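Long-range contacts in dihydropyrimidinase (Brevibacillus agri, PDB 3SFW), which probably catalyses, as a zinc-dependent amidohydrolase, the reversible hydrolytic ring opening of dihydropyrimidines to N-carbamoyl beta-amino acids: residues A116-F122 with A447-V453; L51-I55 with F364-S369. All coordinates share one frame; numbering follows the deposited sequence.

Interaction 1: residues A116-F122 with A447-V453; sequences AVIDYGF and AGAGRYV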
ATOM      1  N   ALA A 116     -24.876  20.866  34.109  1.00 14.38           N
ATOM      2  CA  ALA A 116     -25.159  19.806  33.096  1.00 11.98           C
ATOM      3  C   ALA A 116     -26.506  19.097  33.315  1.00 15.05           C
ATOM      4  O   ALA A 116     -26.906  18.871  34.495  1.00 12.91           O
ATOM      5  CB  ALA A 116     -23.987  18.736  33.133  1.00 13.70           C
ATOM      6  N   VAL A 117     -27.255  18.866  32.227  1.00 10.20           N
ATOM      7  CA  VAL A 117     -28.581  18.247  32.322  1.00 11.63           C
ATOM      8  C   VAL A 117     -28.502  16.777  31.957  1.00 11.72           C
ATOM      9  O   VAL A 117     -29.443  16.032  32.211  1.00 12.72           O
ATOM     10  CB  VAL A 117     -29.628  18.950  31.444  1.00 11.38           C
ATOM     11  CG1 VAL A 117     -29.624  20.481  31.746  1.00 11.81           C
ATOM     12  CG2 VAL A 117     -29.369  18.717  29.945  1.00 12.76           C
ATOM     13  N   ILE A 118     -27.348  16.369  31.425  1.00 12.51           N
ATOM     14  CA  ILE A 118     -27.080  14.946  31.192  1.00  9.25           C
ATOM     15  C   ILE A 118     -25.650  14.652  31.590  1.00  9.83           C
ATOM     16  O   ILE A 118     -24.905  15.540  32.044  1.00 13.37           O
ATOM     17  CB  ILE A 118     -27.308  14.533  29.709  1.00 11.93           C
ATOM     18  CG1 ILE A 118     -26.748  15.580  28.770  1.00 16.64           C
ATOM     19  CG2 ILE A 118     -28.792  14.451  29.385  1.00 14.28           C
ATOM     20  CD1 ILE A 118     -25.564  15.254  28.084  1.00 16.39           C
ATOM     21  N   ASP A 119     -25.262  13.369  31.532  1.00 11.98           N
ATOM     22  CA  ASP A 119     -24.036  12.940  32.167  1.00  8.39           C
ATOM     23  C   ASP A 119     -22.800  13.317  31.350  1.00 10.81           C
ATOM     24  O   ASP A 119     -22.896  13.512  30.131  1.00 11.70           O
ATOM     25  CB  ASP A 119     -24.054  11.439  32.411  1.00 10.05           C
ATOM     26  CG  ASP A 119     -25.011  11.062  33.523  1.00 13.54           C
ATOM     27  OD1 ASP A 119     -25.676  12.000  34.052  1.00 13.36           O
ATOM     28  OD2 ASP A 119     -25.119   9.870  33.878  1.00 12.62           O
ATOM     29  N   TYR A 120     -21.649  13.424  32.019  1.00 11.36           N
ATOM     30  CA  TYR A 120     -20.442  13.948  31.349  1.00 10.13           C
ATOM     31  C   TYR A 120     -19.202  13.299  31.923  1.00 10.40           C
ATOM     32  O   TYR A 120     -19.089  13.109  33.157  1.00 11.40           O
ATOM     33  CB  TYR A 120     -20.337  15.487  31.475  1.00 12.24           C
ATOM     34  CG  TYR A 120     -20.403  15.991  32.916  1.00 10.29           C
ATOM     35  CD1 TYR A 120     -21.647  16.164  33.566  1.00  9.90           C
ATOM     36  CD2 TYR A 120     -19.213  16.309  33.621  1.00 11.11           C
ATOM     37  CE1 TYR A 120     -21.707  16.529  34.943  1.00 10.29           C
ATOM     38  CE2 TYR A 120     -19.264  16.687  34.965  1.00 13.85           C
ATOM     39  CZ  TYR A 120     -20.504  16.839  35.604  1.00 13.01           C
ATOM     40  OH  TYR A 120     -20.522  17.214  36.943  1.00 14.40           O
ATOM     41  N   GLY A 121     -18.206  13.110  31.062  1.00 11.42           N
ATOM     42  CA  GLY A 121     -16.892  12.801  31.543  1.00 10.54           C
ATOM     43  C   GLY A 121     -15.957  13.855  31.028  1.00 10.76           C
ATOM     44  O   GLY A 121     -16.383  14.777  30.273  1.00 11.98           O
ATOM     45  N   PHE A 122     -14.687  13.757  31.434  1.00 11.86           N
ATOM     46  CA  PHE A 122     -13.654  14.618  30.887  1.00  9.77           C
ATOM     47  C   PHE A 122     -12.526  13.803  30.265  1.00  9.47           C
ATOM     48  O   PHE A 122     -12.071  12.813  30.847  1.00 11.76           O
ATOM     49  CB  PHE A 122     -13.033  15.514  31.991  1.00  9.78           C
ATOM     50  CG  PHE A 122     -14.019  16.457  32.643  1.00 11.19           C
ATOM     51  CD1 PHE A 122     -14.975  17.165  31.881  1.00 12.77           C
ATOM     52  CD2 PHE A 122     -13.988  16.637  34.024  1.00 13.52           C
ATOM     53  CE1 PHE A 122     -15.916  17.932  32.475  1.00 15.18           C
ATOM     54  CE2 PHE A 122     -14.964  17.437  34.651  1.00 16.45           C
ATOM     55  CZ  PHE A 122     -15.891  18.108  33.884  1.00 14.60           C
ATOM     56  N   ALA A 447     -31.143  21.922  35.073  1.00 15.41           N
ATOM     57  CA  ALA A 447     -29.713  22.200  35.340  1.00 12.42           C
ATOM     58  C   ALA A 447     -29.247  21.397  36.556  1.00 16.21           C
ATOM     59  O   ALA A 447     -29.865  21.467  37.625  1.00 15.82           O
ATOM     60  CB  ALA A 447     -29.493  23.727  35.586  1.00 16.57           C
ATOM     61  N   GLY A 448     -28.119  20.690  36.403  1.00 14.60           N
ATOM     62  CA  GLY A 448     -27.541  19.935  37.512  1.00 12.74           C
ATOM     63  C   GLY A 448     -28.058  18.506  37.675  1.00 16.62           C
ATOM     64  O   GLY A 448     -27.559  17.755  38.518  1.00 17.93           O
ATOM     65  N   ALA A 449     -28.998  18.093  36.835  1.00 14.57           N
ATOM     66  CA  ALA A 449     -29.419  16.685  36.858  1.00 13.78           C
ATOM     67  C   ALA A 449     -28.281  15.730  36.465  1.00 12.82           C
ATOM     68  O   ALA A 449     -28.248  14.550  36.883  1.00 14.27           O
ATOM     69  CB  ALA A 449     -30.609  16.484  35.923  1.00 14.47           C
ATOM     70  N   GLY A 450     -27.470  16.186  35.517  1.00 11.95           N
ATOM     71  CA  GLY A 450     -26.368  15.394  34.971  1.00  9.82           C
ATOM     72  C   GLY A 450     -25.312  15.115  36.003  1.00 13.34           C
ATOM     73  O   GLY A 450     -25.135  15.883  36.954  1.00 15.72           O
ATOM     74  N   ARG A 451     -24.674  13.945  35.882  1.00 11.72           N
ATOM     75  CA  ARG A 451     -23.598  13.524  36.804  1.00 12.52           C
ATOM     76  C   ARG A 451     -22.294  13.237  36.071  1.00 12.76           C
ATOM     77  O   ARG A 451     -22.291  12.817  34.911  1.00 14.51           O
ATOM     78  CB  ARG A 451     -23.979  12.257  37.593  1.00 17.63           C
ATOM     79  CG  ARG A 451     -25.260  12.466  38.399  1.00 26.71           C
ATOM     80  CD  ARG A 451     -25.239  11.682  39.682  1.00 34.54           C
ATOM     81  NE  ARG A 451     -25.437  10.270  39.434  1.00 37.35           N
ATOM     82  CZ  ARG A 451     -26.472   9.565  39.899  1.00 40.50           C
ATOM     83  NH1 ARG A 451     -26.577   8.276  39.594  1.00 38.60           N
ATOM     84  NH2 ARG A 451     -27.398  10.141  40.659  1.00 38.45           N
ATOM     85  N   TYR A 452     -21.199  13.465  36.784  1.00 13.55           N
ATOM     86  CA  TYR A 452     -19.858  13.189  36.258  1.00 12.13           C
ATOM     87  C   TYR A 452     -19.689  11.684  36.190  1.00 15.88           C
ATOM     88  O   TYR A 452     -20.074  10.970  37.130  1.00 17.41           O
ATOM     89  CB  TYR A 452     -18.777  13.784  37.203  1.00 13.13           C
ATOM     90  CG  TYR A 452     -17.370  13.389  36.774  1.00 12.32           C
ATOM     91  CD1 TYR A 452     -16.812  13.927  35.608  1.00 11.78           C
ATOM     92  CD2 TYR A 452     -16.577  12.509  37.549  1.00 14.25           C
ATOM     93  CE1 TYR A 452     -15.533  13.563  35.179  1.00 13.81           C
ATOM     94  CE2 TYR A 452     -15.322  12.100  37.096  1.00 13.61           C
ATOM     95  CZ  TYR A 452     -14.803  12.643  35.928  1.00 14.54           C
ATOM     96  OH  TYR A 452     -13.555  12.308  35.496  1.00 15.24           O
ATOM     97  N   VAL A 453     -19.078  11.204  35.111  1.00 13.44           N
ATOM     98  CA  VAL A 453     -18.813   9.758  34.952  1.00 14.63           C
ATOM     99  C   VAL A 453     -17.335   9.461  35.117  1.00 14.21           C
ATOM    100  O   VAL A 453     -16.502  10.056  34.416  1.00 12.91           O
ATOM    101  CB  VAL A 453     -19.248   9.290  33.536  1.00 14.59           C
ATOM    102  CG1 VAL A 453     -18.978   7.763  33.376  1.00 16.16           C
ATOM    103  CG2 VAL A 453     -20.743   9.590  33.373  1.00 19.04           C
TER
HETATM  104  O   HOH W   1     -24.684  18.861  36.689  1.00 26.91           O
HETATM  105  O   HOH W   2     -22.730  17.085  38.282  1.00 26.05           O
HETATM  106  O   HOH W   3     -14.449  11.186  32.904  1.00 10.56           O
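Tyr120 and Tyr452 form a single parallel bridge in which Tyr120 N donates to Arg451 O (3.0 Å) and Tyr120 O accepts from Val453 N (2.7 Å). Farther back, Ala116 O receives Gly450 N at 2.9 Å and, weakly, Gly448 N. Gly450 CA comes so close to Ile118 O, in a CA-H...O contact at 3.3 Å, that a beta carbon would collide with it. The Asp119 carboxylate takes Arg451 N on OD1 at 2.9 Å, nearly straight at 167° but from above its plane; Lys382 and Arg433 pair with the same carboxylate. With CG set between the backbone N and carbonyl carbon (chi1 54°), the Tyr120 ring turns its face to Tyr452 CA, which lies 3.8 Å from the ring centroid in a CH-pi contact. A water joins Tyr120 OH to Gly450 O. Replacing Tyr120 by alanine would probably leave Tyr452 CA without its aromatic platform and break this water link. CE1 of Tyr452 meets CD2 of Phe122 at 3.6 Å, extending the aromatic cluster. On its other edge strand 119-124 bonds to strand 86-93 through Ile89, while Val117 rests on Phe75 of helix 74-83, and His109 of helix 101-112 meets the rings of Phe122 and Tyr452 edge-to-face.

Interaction 2: residues L51-I55 with F364-S369; sequences LPGGI and FVDITS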
ATOM      1  N   LEU A  51     -33.348   3.824  21.008  1.00 11.77           N
ATOM      2  CA  LEU A  51     -31.882   3.817  20.769  1.00 11.06           C
ATOM      3  C   LEU A  51     -31.158   4.018  22.069  1.00 11.66           C
ATOM      4  O   LEU A  51     -31.629   4.782  22.911  1.00 13.26           O
ATOM      5  CB  LEU A  51     -31.508   4.963  19.829  1.00 14.41           C
ATOM      6  CG  LEU A  51     -32.277   4.986  18.497  1.00 14.94           C
ATOM      7  CD1 LEU A  51     -31.887   6.208  17.662  1.00 15.68           C
ATOM      8  CD2 LEU A  51     -31.989   3.699  17.718  1.00 14.86           C
ATOM      9  N   PRO A  52     -29.980   3.388  22.244  1.00 10.83           N
ATOM     10  CA  PRO A  52     -29.123   3.841  23.352  1.00 10.60           C
ATOM     11  C   PRO A  52     -28.779   5.313  23.140  1.00 10.19           C
ATOM     12  O   PRO A  52     -28.501   5.727  22.003  1.00 11.51           O
ATOM     13  CB  PRO A  52     -27.845   2.965  23.214  1.00 11.16           C
ATOM     14  CG  PRO A  52     -28.300   1.752  22.379  1.00  9.71           C
ATOM     15  CD  PRO A  52     -29.310   2.385  21.395  1.00 11.58           C
ATOM     16  N   GLY A  53     -28.789   6.097  24.207  1.00 10.22           N
ATOM     17  CA  GLY A  53     -28.538   7.537  24.040  1.00 11.79           C
ATOM     18  C   GLY A  53     -27.199   7.704  23.377  1.00 10.64           C
ATOM     19  O   GLY A  53     -26.244   7.014  23.730  1.00 12.26           O
ATOM     20  N   GLY A  54     -27.097   8.653  22.440  1.00 10.08           N
ATOM     21  CA  GLY A  54     -25.789   8.951  21.852  1.00 11.68           C
ATOM     22  C   GLY A  54     -24.776   9.357  22.913  1.00 11.11           C
ATOM     23  O   GLY A  54     -25.132   9.927  23.907  1.00 11.78           O
ATOM     24  N   ILE A  55     -23.497   9.014  22.709  1.00  9.39           N
ATOM     25  CA  ILE A  55     -22.432   9.480  23.617  1.00  8.57           C
ATOM     26  C   ILE A  55     -21.474  10.220  22.727  1.00 11.37           C
ATOM     27  O   ILE A  55     -20.994   9.670  21.736  1.00  9.26           O
ATOM     28  CB  ILE A  55     -21.686   8.297  24.274  1.00 10.42           C
ATOM     29  CG1 ILE A  55     -22.687   7.438  25.080  1.00  9.04           C
ATOM     30  CG2 ILE A  55     -20.518   8.826  25.170  1.00  9.42           C
ATOM     31  CD1 ILE A  55     -22.046   6.145  25.608  1.00 10.74           C
ATOM     32  N   PHE A 364     -24.921   2.413  13.047  1.00 10.12           N
ATOM     33  CA  PHE A 364     -25.250   3.785  13.510  1.00 11.47           C
ATOM     34  C   PHE A 364     -25.228   3.812  15.043  1.00 12.89           C
ATOM     35  O   PHE A 364     -24.612   4.675  15.635  1.00 11.16           O
ATOM     36  CB  PHE A 364     -26.632   4.207  12.943  1.00 11.40           C
ATOM     37  CG  PHE A 364     -27.270   5.366  13.671  1.00 12.97           C
ATOM     38  CD1 PHE A 364     -26.888   6.662  13.382  1.00 14.36           C
ATOM     39  CD2 PHE A 364     -28.260   5.147  14.621  1.00 20.38           C
ATOM     40  CE1 PHE A 364     -27.484   7.763  14.035  1.00 14.05           C
ATOM     41  CE2 PHE A 364     -28.924   6.233  15.230  1.00 22.37           C
ATOM     42  CZ  PHE A 364     -28.485   7.554  14.962  1.00 17.00           C
ATOM     43  N   VAL A 365     -25.835   2.818  15.702  1.00 11.33           N
ATOM     44  CA  VAL A 365     -25.763   2.793  17.158  1.00 10.87           C
ATOM     45  C   VAL A 365     -24.331   2.590  17.651  1.00 12.38           C
ATOM     46  O   VAL A 365     -23.903   3.191  18.664  1.00 11.05           O
ATOM     47  CB  VAL A 365     -26.705   1.714  17.758  1.00  9.97           C
ATOM     48  CG1 VAL A 365     -26.438   1.608  19.312  1.00 10.35           C
ATOM     49  CG2 VAL A 365     -28.191   2.095  17.441  1.00  9.56           C
ATOM     50  N   ASP A 366     -23.604   1.683  16.996  1.00  9.66           N
ATOM     51  CA  ASP A 366     -22.250   1.368  17.445  1.00 11.90           C
ATOM     52  C   ASP A 366     -21.368   2.608  17.394  1.00  9.36           C
ATOM     53  O   ASP A 366     -20.676   2.932  18.351  1.00 10.94           O
ATOM     54  CB  ASP A 366     -21.655   0.237  16.567  1.00 13.78           C
ATOM     55  CG  ASP A 366     -20.599  -0.582  17.286  1.00 18.93           C
ATOM     56  OD1 ASP A 366     -20.545  -0.618  18.535  1.00 13.76           O
ATOM     57  OD2 ASP A 366     -19.774  -1.196  16.573  1.00 23.31           O
ATOM     58  N   ILE A 367     -21.488   3.361  16.305  1.00  9.59           N
ATOM     59  CA  ILE A 367     -20.592   4.491  16.064  1.00 10.62           C
ATOM     60  C   ILE A 367     -20.965   5.695  16.875  1.00  9.07           C
ATOM     61  O   ILE A 367     -20.104   6.528  17.172  1.00 11.05           O
ATOM     62  CB  ILE A 367     -20.715   4.800  14.576  1.00 18.35           C
ATOM     63  CG1 ILE A 367     -20.005   3.699  13.771  1.00 10.46           C
ATOM     64  CG2 ILE A 367     -20.377   6.202  14.264  1.00 24.08           C
ATOM     65  CD1 ILE A 367     -19.164   2.782  14.565  1.00 28.23           C
ATOM     66  N   THR A 368     -22.245   5.837  17.218  1.00  9.85           N
ATOM     67  CA  THR A 368     -22.693   7.019  17.965  1.00 10.52           C
ATOM     68  C   THR A 368     -22.773   6.808  19.472  1.00 11.94           C
ATOM     69  O   THR A 368     -22.873   7.761  20.217  1.00 11.56           O
ATOM     70  CB  THR A 368     -24.056   7.518  17.498  1.00 11.75           C
ATOM     71  OG1 THR A 368     -25.034   6.504  17.763  1.00 10.32           O
ATOM     72  CG2 THR A 368     -24.027   7.895  15.952  1.00 11.98           C
ATOM     73  N   SER A 369     -22.693   5.557  19.921  1.00  8.92           N
ATOM     74  CA  SER A 369     -22.982   5.253  21.308  1.00 12.02           C
ATOM     75  C   SER A 369     -22.113   4.094  21.854  1.00 10.99           C
ATOM     76  O   SER A 369     -21.224   4.307  22.716  1.00 11.33           O
ATOM     77  CB  SER A 369     -24.469   4.912  21.449  1.00 14.46           C
ATOM     78  OG  SER A 369     -24.778   4.765  22.787  1.00 15.36           O
TER
HETATM   79  O   HOH W   4     -27.236   5.226  19.475  1.00 16.61           O
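Leu51 and Pro52 present their side chains to one flank of helix 361-376, meeting Phe364 and Val365 in different ways. The Leu51 chain crosses that of Phe364 at about a right angle, bringing its CD1 methyl to the edge of the ring, in its plane, 3.8 Å from CE2. The other methyl, CD2, looks obliquely onto Val365 CG2. Val365 CG1, anti to its own backbone N (chi1 173°), instead meets the CG-CD side of the Pro52 ring, 3.6 Å from the proline CG, the two side chains crossing at about a right angle.

One turn further on, the contact becomes polar. Ser369 holds OG away from its amide (chi1 -173°), and the hydroxyl donates to Gly53 O at 2.8 Å, approaching from above the carbonyl plane; Pro52 CB lies against Ser369 OG. Thr368 O, at the wider pi-type turn of the helix, is turned to the strand and accepts Ile55 N at 2.9 Å, in the carbonyl plane and nearly straight (165°). Arg345 also donates to Thr368 O and bonds weakly to Ile55 O, so its charge probably eases the approach of these two acceptors. The Ile55 CD1 methyl reaches Ser369 O at 3.5 Å.

Thr368 OG1 and N grip Phe364 O from opposite faces of its plane, and a water bridges OG1 to Pro52 O. Every touching residue is buried. Beside an apolar half, Ile55 N and Gly53 O bond to the helix directly and Pro52 O through a water, which probably helps to hold helix 361-376 against the strand that carries the zinc ligand His58.

The four segments alternate along the chain, in the order 51-55, 116-122, 364-369, 447-453, so interactions 1 and 2 interlock two early strands with two late elements. Their centres lie 18 Å apart and their nearest atoms about 7 Å, without touching. Both reach the same mixed sheet: strands 49-59 and 119-124 each pair in parallel with strand 86-93. Interaction 2 sets helix 361-376 against the first of these, whereas interaction 1 lays the chain following strand 442-443 along the last. Met378 and Lys382, just beyond helix 361-376, have neighbours in both. The late parts of the chain are thereby fastened to early strands of the TIM-barrel-like amidohydrolase domain that holds the two zinc ions.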